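PDB 4LRZ: PTS-dependent dihydroxyacetone kinase operon regulatory protein from Escherichia coli, which activates transcription of the dhaKLM operon from a sigma-70 promoter and represses its own expression, the chain here being probably its sensor region. Local coordinates for residues 125-131 against 143-149; 20-24 against 133-137; 81-87 against 102-108. All blocks are in the same frame, centred on the assembly; numbering follows the deposited sequence.

Contact 1 of 3, residues 125-131 against 143-149; sequences GQAVKTM and WAFCATP
Val128 and Ala147 face each other as an antiparallel hydrogen-bonded pair, and Thr130 with Phe145 repeats the arrangement two residues on; the short strand axes run 4.7 Å apart at 171°. Val128 N reaches Ala147 O over 2.7 Å and Phe145 N reaches Thr130 O over 2.8 Å, both donors lying nearly on the line of the carbonyl bond. In the non-hydrogen-bonded pair Lys129–Cys146, the methylene CG of Lys129 rests 3.8 Å from Cys146 SG. An extended lysine chain, with CG anti to the backbone N (chi1 -179°), then carries NZ away to Thr170.

The tightly packed side carries Val128, Thr130, Phe145 and Ala147, all four buried and backed by helix 117-124. Thr130 OG1 stands 4.0 Å from Phe145 CB and accepts a hydrogen bond from Ala117 N, which satisfies this buried hydroxyl. At the Gly125 end packing is also close: Ala127 CB meets Thr148 OG1 at 3.3 Å, and the Pro149 ring lies with CG 3.6 Å from Gly125 C. Thr148 OG1 is hydrogen-bonded to Thr178 OG1 of helix 174-211, and an alanine here would probably leave the Thr178 hydroxyl without that mate and open a gap beside Ala127.

The other face is looser only at Met131 and Lys129, both partly exposed; Met131 CG touches Ala144 CB at 4.2 Å. Strand 128-131 is an outermost member of the five-stranded, 2-1-5-4-3 antiparallel sheet within this chain, and its pairing with strand 143-151 is the edge hairpin of a GAF domain.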
loop_
_atom_site.group_PDB
_atom_site.type_symbol
_atom_site.label_atom_id
_atom_site.label_comp_id
_atom_site.label_asym_id
_atom_site.label_seq_id
_atom_site.Cartn_x
_atom_site.Cartn_y
_atom_site.Cartn_z
ATOM N N GLY F 125 -14.861 8.811 -14.772
ATOM C CA GLY F 125 -14.409 8.181 -13.549
ATOM C C GLY F 125 -13.850 6.792 -13.872
ATOM O O GLY F 125 -13.548 6.016 -12.977
ATOM N N GLN F 126 -13.713 6.462 -15.149
ATOM C CA GLN F 126 -13.153 5.138 -15.473
ATOM C C GLN F 126 -12.167 4.998 -16.602
ATOM O O GLN F 126 -11.978 5.918 -17.365
ATOM C CB GLN F 126 -14.258 4.163 -15.754
ATOM C CG GLN F 126 -15.328 4.644 -16.629
ATOM C CD GLN F 126 -16.593 3.942 -16.223
ATOM O OE1 GLN F 126 -17.202 3.216 -17.011
ATOM N NE2 GLN F 126 -16.944 4.080 -14.946
ATOM N N ALA F 127 -11.559 3.809 -16.701
ATOM C CA ALA F 127 -10.637 3.515 -17.775
ATOM C C ALA F 127 -11.395 3.678 -19.067
ATOM O O ALA F 127 -12.483 3.120 -19.204
ATOM C CB ALA F 127 -10.121 2.117 -17.658
ATOM N N VAL F 128 -10.834 4.442 -20.005
ATOM C CA VAL F 128 -11.529 4.722 -21.278
ATOM C C VAL F 128 -10.549 4.758 -22.464
ATOM O O VAL F 128 -9.414 5.214 -22.352
ATOM C CB VAL F 128 -12.321 6.108 -21.214
ATOM C CG1 VAL F 128 -12.840 6.481 -22.558
ATOM C CG2 VAL F 128 -13.547 6.036 -20.259
ATOM N N LYS F 129 -11.022 4.301 -23.610
ATOM C CA LYS F 129 -10.262 4.309 -24.854
ATOM C C LYS F 129 -11.039 5.013 -25.978
ATOM O O LYS F 129 -12.180 4.661 -26.236
ATOM C CB LYS F 129 -10.060 2.877 -25.314
ATOM C CG LYS F 129 -9.255 2.750 -26.610
ATOM C CD LYS F 129 -9.145 1.272 -27.042
ATOM C CE LYS F 129 -8.106 1.102 -28.122
ATOM N NZ LYS F 129 -7.530 -0.303 -28.126
ATOM N N THR F 130 -10.413 5.942 -26.694
ATOM C CA THR F 130 -11.070 6.557 -27.850
ATOM C C THR F 130 -10.136 6.374 -29.057
ATOM O O THR F 130 -8.910 6.498 -28.911
ATOM C CB THR F 130 -11.353 8.044 -27.615
ATOM O OG1 THR F 130 -10.142 8.692 -27.262
ATOM C CG2 THR F 130 -12.326 8.277 -26.451
ATOM N N MET F 131 -10.695 6.028 -30.215
ATOM C CA MET F 131 -9.895 5.758 -31.421
ATOM C C MET F 131 -10.474 6.494 -32.614
ATOM O O MET F 131 -11.660 6.647 -32.687
ATOM C CB MET F 131 -9.947 4.271 -31.814
ATOM C CG MET F 131 -9.651 3.300 -30.717
ATOM S SD MET F 131 -9.771 1.624 -31.386
ATOM C CE MET F 131 -8.702 1.739 -32.825
ATOM N N TRP F 143 -5.056 8.829 -34.280
ATOM C CA TRP F 143 -4.620 8.416 -32.956
ATOM C C TRP F 143 -5.636 7.556 -32.223
ATOM O O TRP F 143 -6.855 7.642 -32.471
ATOM C CB TRP F 143 -4.245 9.650 -32.122
ATOM C CG TRP F 143 -3.136 10.327 -32.751
ATOM C CD1 TRP F 143 -3.200 11.237 -33.769
ATOM C CD2 TRP F 143 -1.755 10.055 -32.547
ATOM N NE1 TRP F 143 -1.935 11.589 -34.177
ATOM C CE2 TRP F 143 -1.027 10.883 -33.438
ATOM C CE3 TRP F 143 -1.053 9.209 -31.684
ATOM C CZ2 TRP F 143 0.357 10.884 -33.490
ATOM C CZ3 TRP F 143 0.312 9.233 -31.715
ATOM C CH2 TRP F 143 1.009 10.060 -32.616
ATOM N N ALA F 144 -5.101 6.696 -31.358
ATOM C CA ALA F 144 -5.846 5.997 -30.343
ATOM C C ALA F 144 -5.359 6.535 -28.982
ATOM O O ALA F 144 -4.150 6.710 -28.787
ATOM C CB ALA F 144 -5.579 4.471 -30.443
ATOM N N PHE F 145 -6.270 6.788 -28.042
ATOM C CA PHE F 145 -5.879 7.133 -26.661
ATOM C C PHE F 145 -6.528 6.164 -25.662
ATOM O O PHE F 145 -7.677 5.773 -25.844
ATOM C CB PHE F 145 -6.244 8.588 -26.321
ATOM C CG PHE F 145 -5.398 9.608 -27.038
ATOM C CD1 PHE F 145 -4.204 10.059 -26.490
ATOM C CD2 PHE F 145 -5.771 10.105 -28.255
ATOM C CE1 PHE F 145 -3.408 11.005 -27.162
ATOM C CE2 PHE F 145 -4.983 11.036 -28.928
ATOM C CZ PHE F 145 -3.823 11.485 -28.388
ATOM N N CYS F 146 -5.772 5.724 -24.665
ATOM C CA CYS F 146 -6.342 5.017 -23.532
ATOM C C CYS F 146 -5.992 5.823 -22.302
ATOM O O CYS F 146 -4.883 6.367 -22.194
ATOM C CB CYS F 146 -5.702 3.634 -23.351
ATOM S SG CYS F 146 -5.956 2.498 -24.720
ATOM N N ALA F 147 -6.894 5.844 -21.335
ATOM C CA ALA F 147 -6.620 6.576 -20.111
ATOM C C ALA F 147 -7.412 6.024 -18.952
ATOM O O ALA F 147 -8.517 5.450 -19.099
ATOM C CB ALA F 147 -6.902 8.079 -20.308
ATOM N N THR F 148 -6.854 6.211 -17.778
ATOM C CA THR F 148 -7.544 5.798 -16.594
ATOM C C THR F 148 -7.282 6.877 -15.573
ATOM O O THR F 148 -6.162 7.343 -15.468
ATOM C CB THR F 148 -6.986 4.420 -16.087
ATOM O OG1 THR F 148 -7.187 3.428 -17.116
ATOM C CG2 THR F 148 -7.705 3.975 -14.851
ATOM N N PRO F 149 -8.296 7.244 -14.785
ATOM C CA PRO F 149 -8.053 8.205 -13.744
ATOM C C PRO F 149 -7.379 7.552 -12.519
ATOM O O PRO F 149 -7.569 6.355 -12.278
ATOM C CB PRO F 149 -9.468 8.680 -13.390
ATOM C CG PRO F 149 -10.347 7.537 -13.670
ATOM C CD PRO F 149 -9.733 6.888 -14.877
#

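Contact 2 of 3, residues 20-24 against 133-137; sequences WERCN and DQHFK
Trp20 supplies the one direct hydrogen bond between residues 20-24 and 133-137: its indole NE1 donates to Gln134 O at 2.9 Å. The acceptor lies near the indole plane, but the donor stands well out of the carbonyl plane, and the N-H...O angle of 147° shows a bent bond. Beside it, the ring edge at Trp20 CZ2 comes to 3.3 Å from Asp133 O, so two successive carbonyls line this rim of the indole.

Aromatic contact is the second component. The edge of Phe136 is directed at the face of Trp20 in a T-shaped pair, with 5.9 Å between the phenyl centroid and that of the indole five-membered ring and planes at 67°. The rings come closest at Trp20 CD1 and Phe136 CD1, 4.2 Å apart. Phe136 CG is anti to the backbone N (chi1 -172°), which carries the ring across to the helix.

Cys23 covers one phenyl face. Its CB sits 3.7 Å from the Phe136 ring centroid, almost on the ring normal, as a CH-pi contact; the sulfur is above the same ring but more distant, with SG 4.7 Å from that centroid. At the phenyl edge, Asn24 OD1 approaches Phe136 CE1 at 3.7 Å.

Arg29 makes cation-pi contacts with both Trp20 and Phe136. With a single hydrogen bond and no salt bridge between the two segments, the N-terminal helix is joined to the GAF-domain loop mainly by aromatic packing and the Cys23 methylene over the phenyl face, while the indole N-H ties the orientation of Trp20 to the loop backbone.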
loop_
_atom_site.group_PDB
_atom_site.type_symbol
_atom_site.label_atom_id
_atom_site.label_comp_id
_atom_site.label_asym_id
_atom_site.label_seq_id
_atom_site.Cartn_x
_atom_site.Cartn_y
_atom_site.Cartn_z
ATOM N N TRP F 20 -19.810 14.353 -27.428
ATOM C CA TRP F 20 -20.028 15.095 -28.660
ATOM C C TRP F 20 -21.069 16.196 -28.512
ATOM O O TRP F 20 -20.848 17.286 -29.005
ATOM C CB TRP F 20 -20.434 14.166 -29.764
ATOM C CG TRP F 20 -19.323 13.351 -30.350
ATOM C CD1 TRP F 20 -18.036 13.214 -29.879
ATOM C CD2 TRP F 20 -19.425 12.483 -31.490
ATOM N NE1 TRP F 20 -17.332 12.355 -30.682
ATOM C CE2 TRP F 20 -18.152 11.886 -31.673
ATOM C CE3 TRP F 20 -20.465 12.176 -32.395
ATOM C CZ2 TRP F 20 -17.882 10.992 -32.734
ATOM C CZ3 TRP F 20 -20.200 11.271 -33.441
ATOM C CH2 TRP F 20 -18.918 10.685 -33.596
ATOM N N GLU F 21 -22.181 15.927 -27.823
ATOM C CA GLU F 21 -23.192 16.983 -27.572
ATOM C C GLU F 21 -22.634 18.161 -26.770
ATOM O O GLU F 21 -23.049 19.275 -27.002
ATOM C CB GLU F 21 -24.477 16.481 -26.865
ATOM C CG GLU F 21 -25.323 15.404 -27.601
ATOM C CD GLU F 21 -26.560 14.899 -26.767
ATOM O OE1 GLU F 21 -26.567 15.055 -25.501
ATOM O OE2 GLU F 21 -27.526 14.346 -27.385
ATOM N N ARG F 22 -21.725 17.925 -25.820
ATOM C CA ARG F 22 -21.120 19.041 -25.059
ATOM C C ARG F 22 -20.178 19.843 -25.952
ATOM O O ARG F 22 -20.171 21.079 -25.935
ATOM C CB ARG F 22 -20.384 18.546 -23.817
ATOM C CG ARG F 22 -21.271 17.797 -22.807
ATOM C CD ARG F 22 -20.496 17.518 -21.484
ATOM N NE ARG F 22 -19.373 16.581 -21.637
ATOM C CZ ARG F 22 -19.485 15.253 -21.520
ATOM N NH1 ARG F 22 -20.669 14.691 -21.251
ATOM N NH2 ARG F 22 -18.410 14.482 -21.674
ATOM N N CYS F 23 -19.406 19.120 -26.754
ATOM C CA CYS F 23 -18.431 19.723 -27.673
ATOM C C CYS F 23 -19.074 20.518 -28.820
ATOM O O CYS F 23 -18.483 21.474 -29.320
ATOM C CB CYS F 23 -17.506 18.642 -28.248
ATOM S SG CYS F 23 -16.290 17.886 -27.087
ATOM N N ASN F 24 -20.278 20.099 -29.217
ATOM C CA ASN F 24 -21.066 20.723 -30.280
ATOM C C ASN F 24 -21.413 22.196 -30.028
ATOM O O ASN F 24 -21.495 22.971 -30.963
ATOM C CB ASN F 24 -22.369 19.939 -30.493
ATOM C CG ASN F 24 -22.241 18.896 -31.565
ATOM O OD1 ASN F 24 -21.423 19.034 -32.476
ATOM N ND2 ASN F 24 -23.043 17.836 -31.470
ATOM N N ASP F 133 -12.209 8.242 -35.469
ATOM C CA ASP F 133 -13.290 9.230 -35.569
ATOM C C ASP F 133 -14.310 9.238 -34.415
ATOM O O ASP F 133 -15.304 9.977 -34.486
ATOM C CB ASP F 133 -13.987 9.168 -36.954
ATOM C CG ASP F 133 -14.726 7.850 -37.214
ATOM O OD1 ASP F 133 -14.402 6.797 -36.606
ATOM O OD2 ASP F 133 -15.638 7.867 -38.076
ATOM N N GLN F 134 -14.059 8.445 -33.358
ATOM C CA GLN F 134 -14.723 8.711 -32.055
ATOM C C GLN F 134 -14.241 10.051 -31.492
ATOM O O GLN F 134 -14.934 10.658 -30.674
ATOM C CB GLN F 134 -14.422 7.632 -30.991
ATOM C CG GLN F 134 -14.845 6.221 -31.345
ATOM C CD GLN F 134 -14.358 5.198 -30.300
ATOM O OE1 GLN F 134 -13.196 5.220 -29.899
ATOM N NE2 GLN F 134 -15.244 4.321 -29.853
ATOM N N HIS F 135 -13.036 10.479 -31.883
ATOM C CA HIS F 135 -12.503 11.759 -31.440
ATOM C C HIS F 135 -13.301 12.907 -32.113
ATOM O O HIS F 135 -13.636 12.831 -33.294
ATOM C CB HIS F 135 -11.008 11.883 -31.746
ATOM C CG HIS F 135 -10.138 10.989 -30.898
ATOM N ND1 HIS F 135 -9.411 9.940 -31.420
ATOM C CD2 HIS F 135 -9.872 11.000 -29.569
ATOM C CE1 HIS F 135 -8.783 9.314 -30.444
ATOM N NE2 HIS F 135 -9.028 9.954 -29.316
ATOM N N PHE F 136 -13.601 13.968 -31.370
ATOM C CA PHE F 136 -14.342 15.091 -31.967
ATOM C C PHE F 136 -13.525 15.796 -33.057
ATOM O O PHE F 136 -14.001 16.013 -34.171
ATOM C CB PHE F 136 -14.774 16.064 -30.885
ATOM C CG PHE F 136 -15.699 17.158 -31.374
ATOM C CD1 PHE F 136 -17.080 16.915 -31.523
ATOM C CD2 PHE F 136 -15.203 18.436 -31.673
ATOM C CE1 PHE F 136 -17.947 17.921 -31.953
ATOM C CE2 PHE F 136 -16.082 19.456 -32.100
ATOM C CZ PHE F 136 -17.443 19.186 -32.246
ATOM N N LYS F 137 -12.288 16.127 -32.723
ATOM C CA LYS F 137 -11.356 16.830 -33.596
ATOM C C LYS F 137 -10.756 15.908 -34.614
ATOM O O LYS F 137 -10.182 14.885 -34.243
ATOM C CB LYS F 137 -10.207 17.404 -32.763
ATOM C CG LYS F 137 -10.644 18.424 -31.764
ATOM C CD LYS F 137 -11.267 19.602 -32.447
ATOM C CE LYS F 137 -11.077 20.864 -31.636
ATOM N NZ LYS F 137 -11.415 22.099 -32.426
#

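Contact 3 of 3, residues 81-87 against 102-108; sequences TACILSR and FNDGTYC
Cys83 and Tyr107 pair through a single backbone bridge, flanked by hydrogen bonds from Ile84 N to Thr106 O (2.9 Å, 174° at the hydrogen) and from Cys108 N to Ala82 O. This lays the GAF-domain loop 102-108 against residues 82-84, at the start of strand 84-89, an outermost strand of the sheet within this chain. A type II beta turn from Asn103 to Thr106 presents Gly105 N to Ile84 O, while Leu85 and Ser86, opposite Ile77, form a classic beta bulge.

Ile84 fills the centre of the contact. Its CB packs 3.5 Å from Asn103 O, and CG1, anti to the carbonyl carbon (chi1 -64°), lies 3.9 Å from Cys108 SG. Further along, Cys83 SG is over one face of Tyr107, 4.1 Å from the ring centroid, whereas Thr81 OG1 meets the ring edge at CE1, 3.4 Å away.

At the other end Arg87, bent at chi2 and chi3, forms a weak, long salt bridge through NH1 to Asp104 OD2, guanidinium and carboxylate planes 80° apart. One water bridges the same pair, from Arg87 N to Asp104 OD2; a second accepts from Arg87 NE at 2.7 Å and donates to Phe102 O.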
loop_
_atom_site.group_PDB
_atom_site.type_symbol
_atom_site.label_atom_id
_atom_site.label_comp_id
_atom_site.label_asym_id
_atom_site.label_seq_id
_atom_site.Cartn_x
_atom_site.Cartn_y
_atom_site.Cartn_z
ATOM N N THR F 81 -6.504 18.313 -13.632
ATOM C CA THR F 81 -7.149 19.260 -14.581
ATOM C C THR F 81 -6.806 18.939 -16.037
ATOM O O THR F 81 -6.873 19.820 -16.875
ATOM C CB THR F 81 -6.765 20.750 -14.311
ATOM O OG1 THR F 81 -5.470 21.008 -14.857
ATOM C CG2 THR F 81 -6.737 21.095 -12.792
ATOM N N ALA F 82 -6.380 17.699 -16.319
ATOM C CA ALA F 82 -5.908 17.340 -17.645
ATOM C C ALA F 82 -4.633 18.068 -18.120
ATOM O O ALA F 82 -4.414 18.207 -19.324
ATOM C CB ALA F 82 -6.997 17.534 -18.659
ATOM N N CYS F 83 -3.812 18.561 -17.206
ATOM C CA CYS F 83 -2.554 19.166 -17.613
ATOM C C CYS F 83 -1.464 18.099 -17.677
ATOM O O CYS F 83 -1.258 17.354 -16.681
ATOM C CB CYS F 83 -2.159 20.248 -16.608
ATOM S SG CYS F 83 -0.702 21.223 -17.082
ATOM N N ILE F 84 -0.779 18.005 -18.833
ATOM C CA ILE F 84 0.308 17.029 -19.009
ATOM C C ILE F 84 1.488 17.380 -18.115
ATOM O O ILE F 84 2.092 18.446 -18.245
ATOM C CB ILE F 84 0.769 16.911 -20.453
ATOM C CG1 ILE F 84 -0.362 16.365 -21.313
ATOM C CG2 ILE F 84 1.952 15.943 -20.527
ATOM C CD1 ILE F 84 0.008 16.106 -22.709
ATOM N N LEU F 85 1.805 16.479 -17.192
ATOM C CA LEU F 85 2.898 16.684 -16.220
ATOM C C LEU F 85 4.231 16.063 -16.714
ATOM O O LEU F 85 5.305 16.627 -16.505
ATOM C CB LEU F 85 2.514 16.088 -14.856
ATOM C CG LEU F 85 1.319 16.739 -14.138
ATOM C CD1 LEU F 85 0.909 15.895 -12.951
ATOM C CD2 LEU F 85 1.650 18.164 -13.675
ATOM N N SER F 86 4.132 14.895 -17.359
ATOM C CA SER F 86 5.306 14.173 -17.873
ATOM C C SER F 86 4.938 13.280 -19.051
ATOM O O SER F 86 3.810 12.770 -19.139
ATOM C CB SER F 86 5.868 13.300 -16.765
ATOM O OG SER F 86 7.266 13.082 -16.938
ATOM N N ARG F 87 5.897 13.091 -19.953
ATOM C CA ARG F 87 5.737 12.227 -21.111
ATOM C C ARG F 87 6.952 11.302 -21.273
ATOM O O ARG F 87 8.076 11.715 -21.027
ATOM C CB ARG F 87 5.620 13.095 -22.375
ATOM C CG ARG F 87 4.492 14.115 -22.324
ATOM C CD ARG F 87 4.955 15.509 -22.727
ATOM N NE ARG F 87 5.572 15.487 -24.027
ATOM C CZ ARG F 87 6.881 15.568 -24.236
ATOM N NH1 ARG F 87 7.737 15.720 -23.209
ATOM N NH2 ARG F 87 7.320 15.522 -25.479
ATOM N N PHE F 102 1.005 18.652 -27.987
ATOM C CA PHE F 102 1.038 17.982 -26.700
ATOM C C PHE F 102 2.462 18.010 -26.143
ATOM O O PHE F 102 3.317 17.314 -26.641
ATOM C CB PHE F 102 0.573 16.540 -26.829
ATOM C CG PHE F 102 -0.843 16.366 -27.312
ATOM C CD1 PHE F 102 -1.091 15.916 -28.592
ATOM C CD2 PHE F 102 -1.912 16.595 -26.468
ATOM C CE1 PHE F 102 -2.405 15.701 -29.050
ATOM C CE2 PHE F 102 -3.221 16.384 -26.905
ATOM C CZ PHE F 102 -3.464 15.940 -28.209
ATOM N N ASN F 103 2.714 18.830 -25.127
ATOM C CA ASN F 103 4.021 18.984 -24.510
ATOM C C ASN F 103 3.764 18.979 -23.025
ATOM O O ASN F 103 2.626 18.958 -22.613
ATOM C CB ASN F 103 4.621 20.338 -24.882
ATOM C CG ASN F 103 4.866 20.482 -26.363
ATOM O OD1 ASN F 103 5.728 19.791 -26.941
ATOM N ND2 ASN F 103 4.113 21.380 -26.999
ATOM N N ASP F 104 4.818 19.020 -22.217
ATOM C CA ASP F 104 4.663 19.247 -20.781
ATOM C C ASP F 104 3.881 20.546 -20.577
ATOM O O ASP F 104 4.166 21.553 -21.212
ATOM C CB ASP F 104 6.013 19.371 -20.075
ATOM C CG ASP F 104 6.768 18.072 -20.011
ATOM O OD1 ASP F 104 7.947 18.132 -19.642
ATOM O OD2 ASP F 104 6.223 17.003 -20.344
ATOM N N GLY F 105 2.899 20.500 -19.689
ATOM C CA GLY F 105 2.015 21.652 -19.446
ATOM C C GLY F 105 0.833 21.918 -20.361
ATOM O O GLY F 105 0.058 22.836 -20.067
ATOM N N THR F 106 0.690 21.190 -21.474
ATOM C CA THR F 106 -0.482 21.327 -22.344
ATOM C C THR F 106 -1.706 20.792 -21.596
ATOM O O THR F 106 -1.649 19.673 -21.034
ATOM C CB THR F 106 -0.310 20.471 -23.600
ATOM O OG1 THR F 106 0.746 21.007 -24.394
ATOM C CG2 THR F 106 -1.585 20.421 -24.462
ATOM N N TYR F 107 -2.778 21.578 -21.566
ATOM C CA TYR F 107 -4.081 21.135 -21.045
ATOM C C TYR F 107 -4.881 20.430 -22.130
ATOM O O TYR F 107 -4.953 20.907 -23.249
ATOM C CB TYR F 107 -4.905 22.332 -20.535
ATOM C CG TYR F 107 -4.299 23.053 -19.368
ATOM C CD1 TYR F 107 -4.572 22.631 -18.077
ATOM C CD2 TYR F 107 -3.472 24.189 -19.553
ATOM C CE1 TYR F 107 -4.060 23.301 -16.975
ATOM C CE2 TYR F 107 -2.938 24.880 -18.458
ATOM C CZ TYR F 107 -3.236 24.399 -17.156
ATOM O OH TYR F 107 -2.750 24.988 -16.028
ATOM N N CYS F 108 -5.509 19.323 -21.774
ATOM C CA CYS F 108 -6.168 18.441 -22.722
ATOM C C CYS F 108 -7.633 18.277 -22.362
ATOM O O CYS F 108 -8.284 17.283 -22.789
ATOM C CB CYS F 108 -5.521 17.039 -22.671
ATOM S SG CYS F 108 -3.764 17.032 -22.994
HETATM O O HOH W 1 4.956 14.692 -26.559
HETATM O O HOH W 2 8.137 14.914 -20.026
#

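How the contacts relate
Contact 1 is the most buried, whereas contacts 2 and 3 each combine buried and exposed residues. Contacts 1 and 3 belong to opposite margins of the same five-stranded sheet, with centres about 15 Å apart; regular antiparallel pairing dominates the former, and a single bridge, a turn and a hydrated ion pair the latter. Contact 2 instead joins the N-terminal helix to the loop of the contact 1 hairpin, chiefly through aromatic packing. These two meet physically: His135 of 133-137 packs against Phe145, their rings nearly perpendicular. Contacts 2 and 3 do not touch, their nearest atoms being about 8 Å apart.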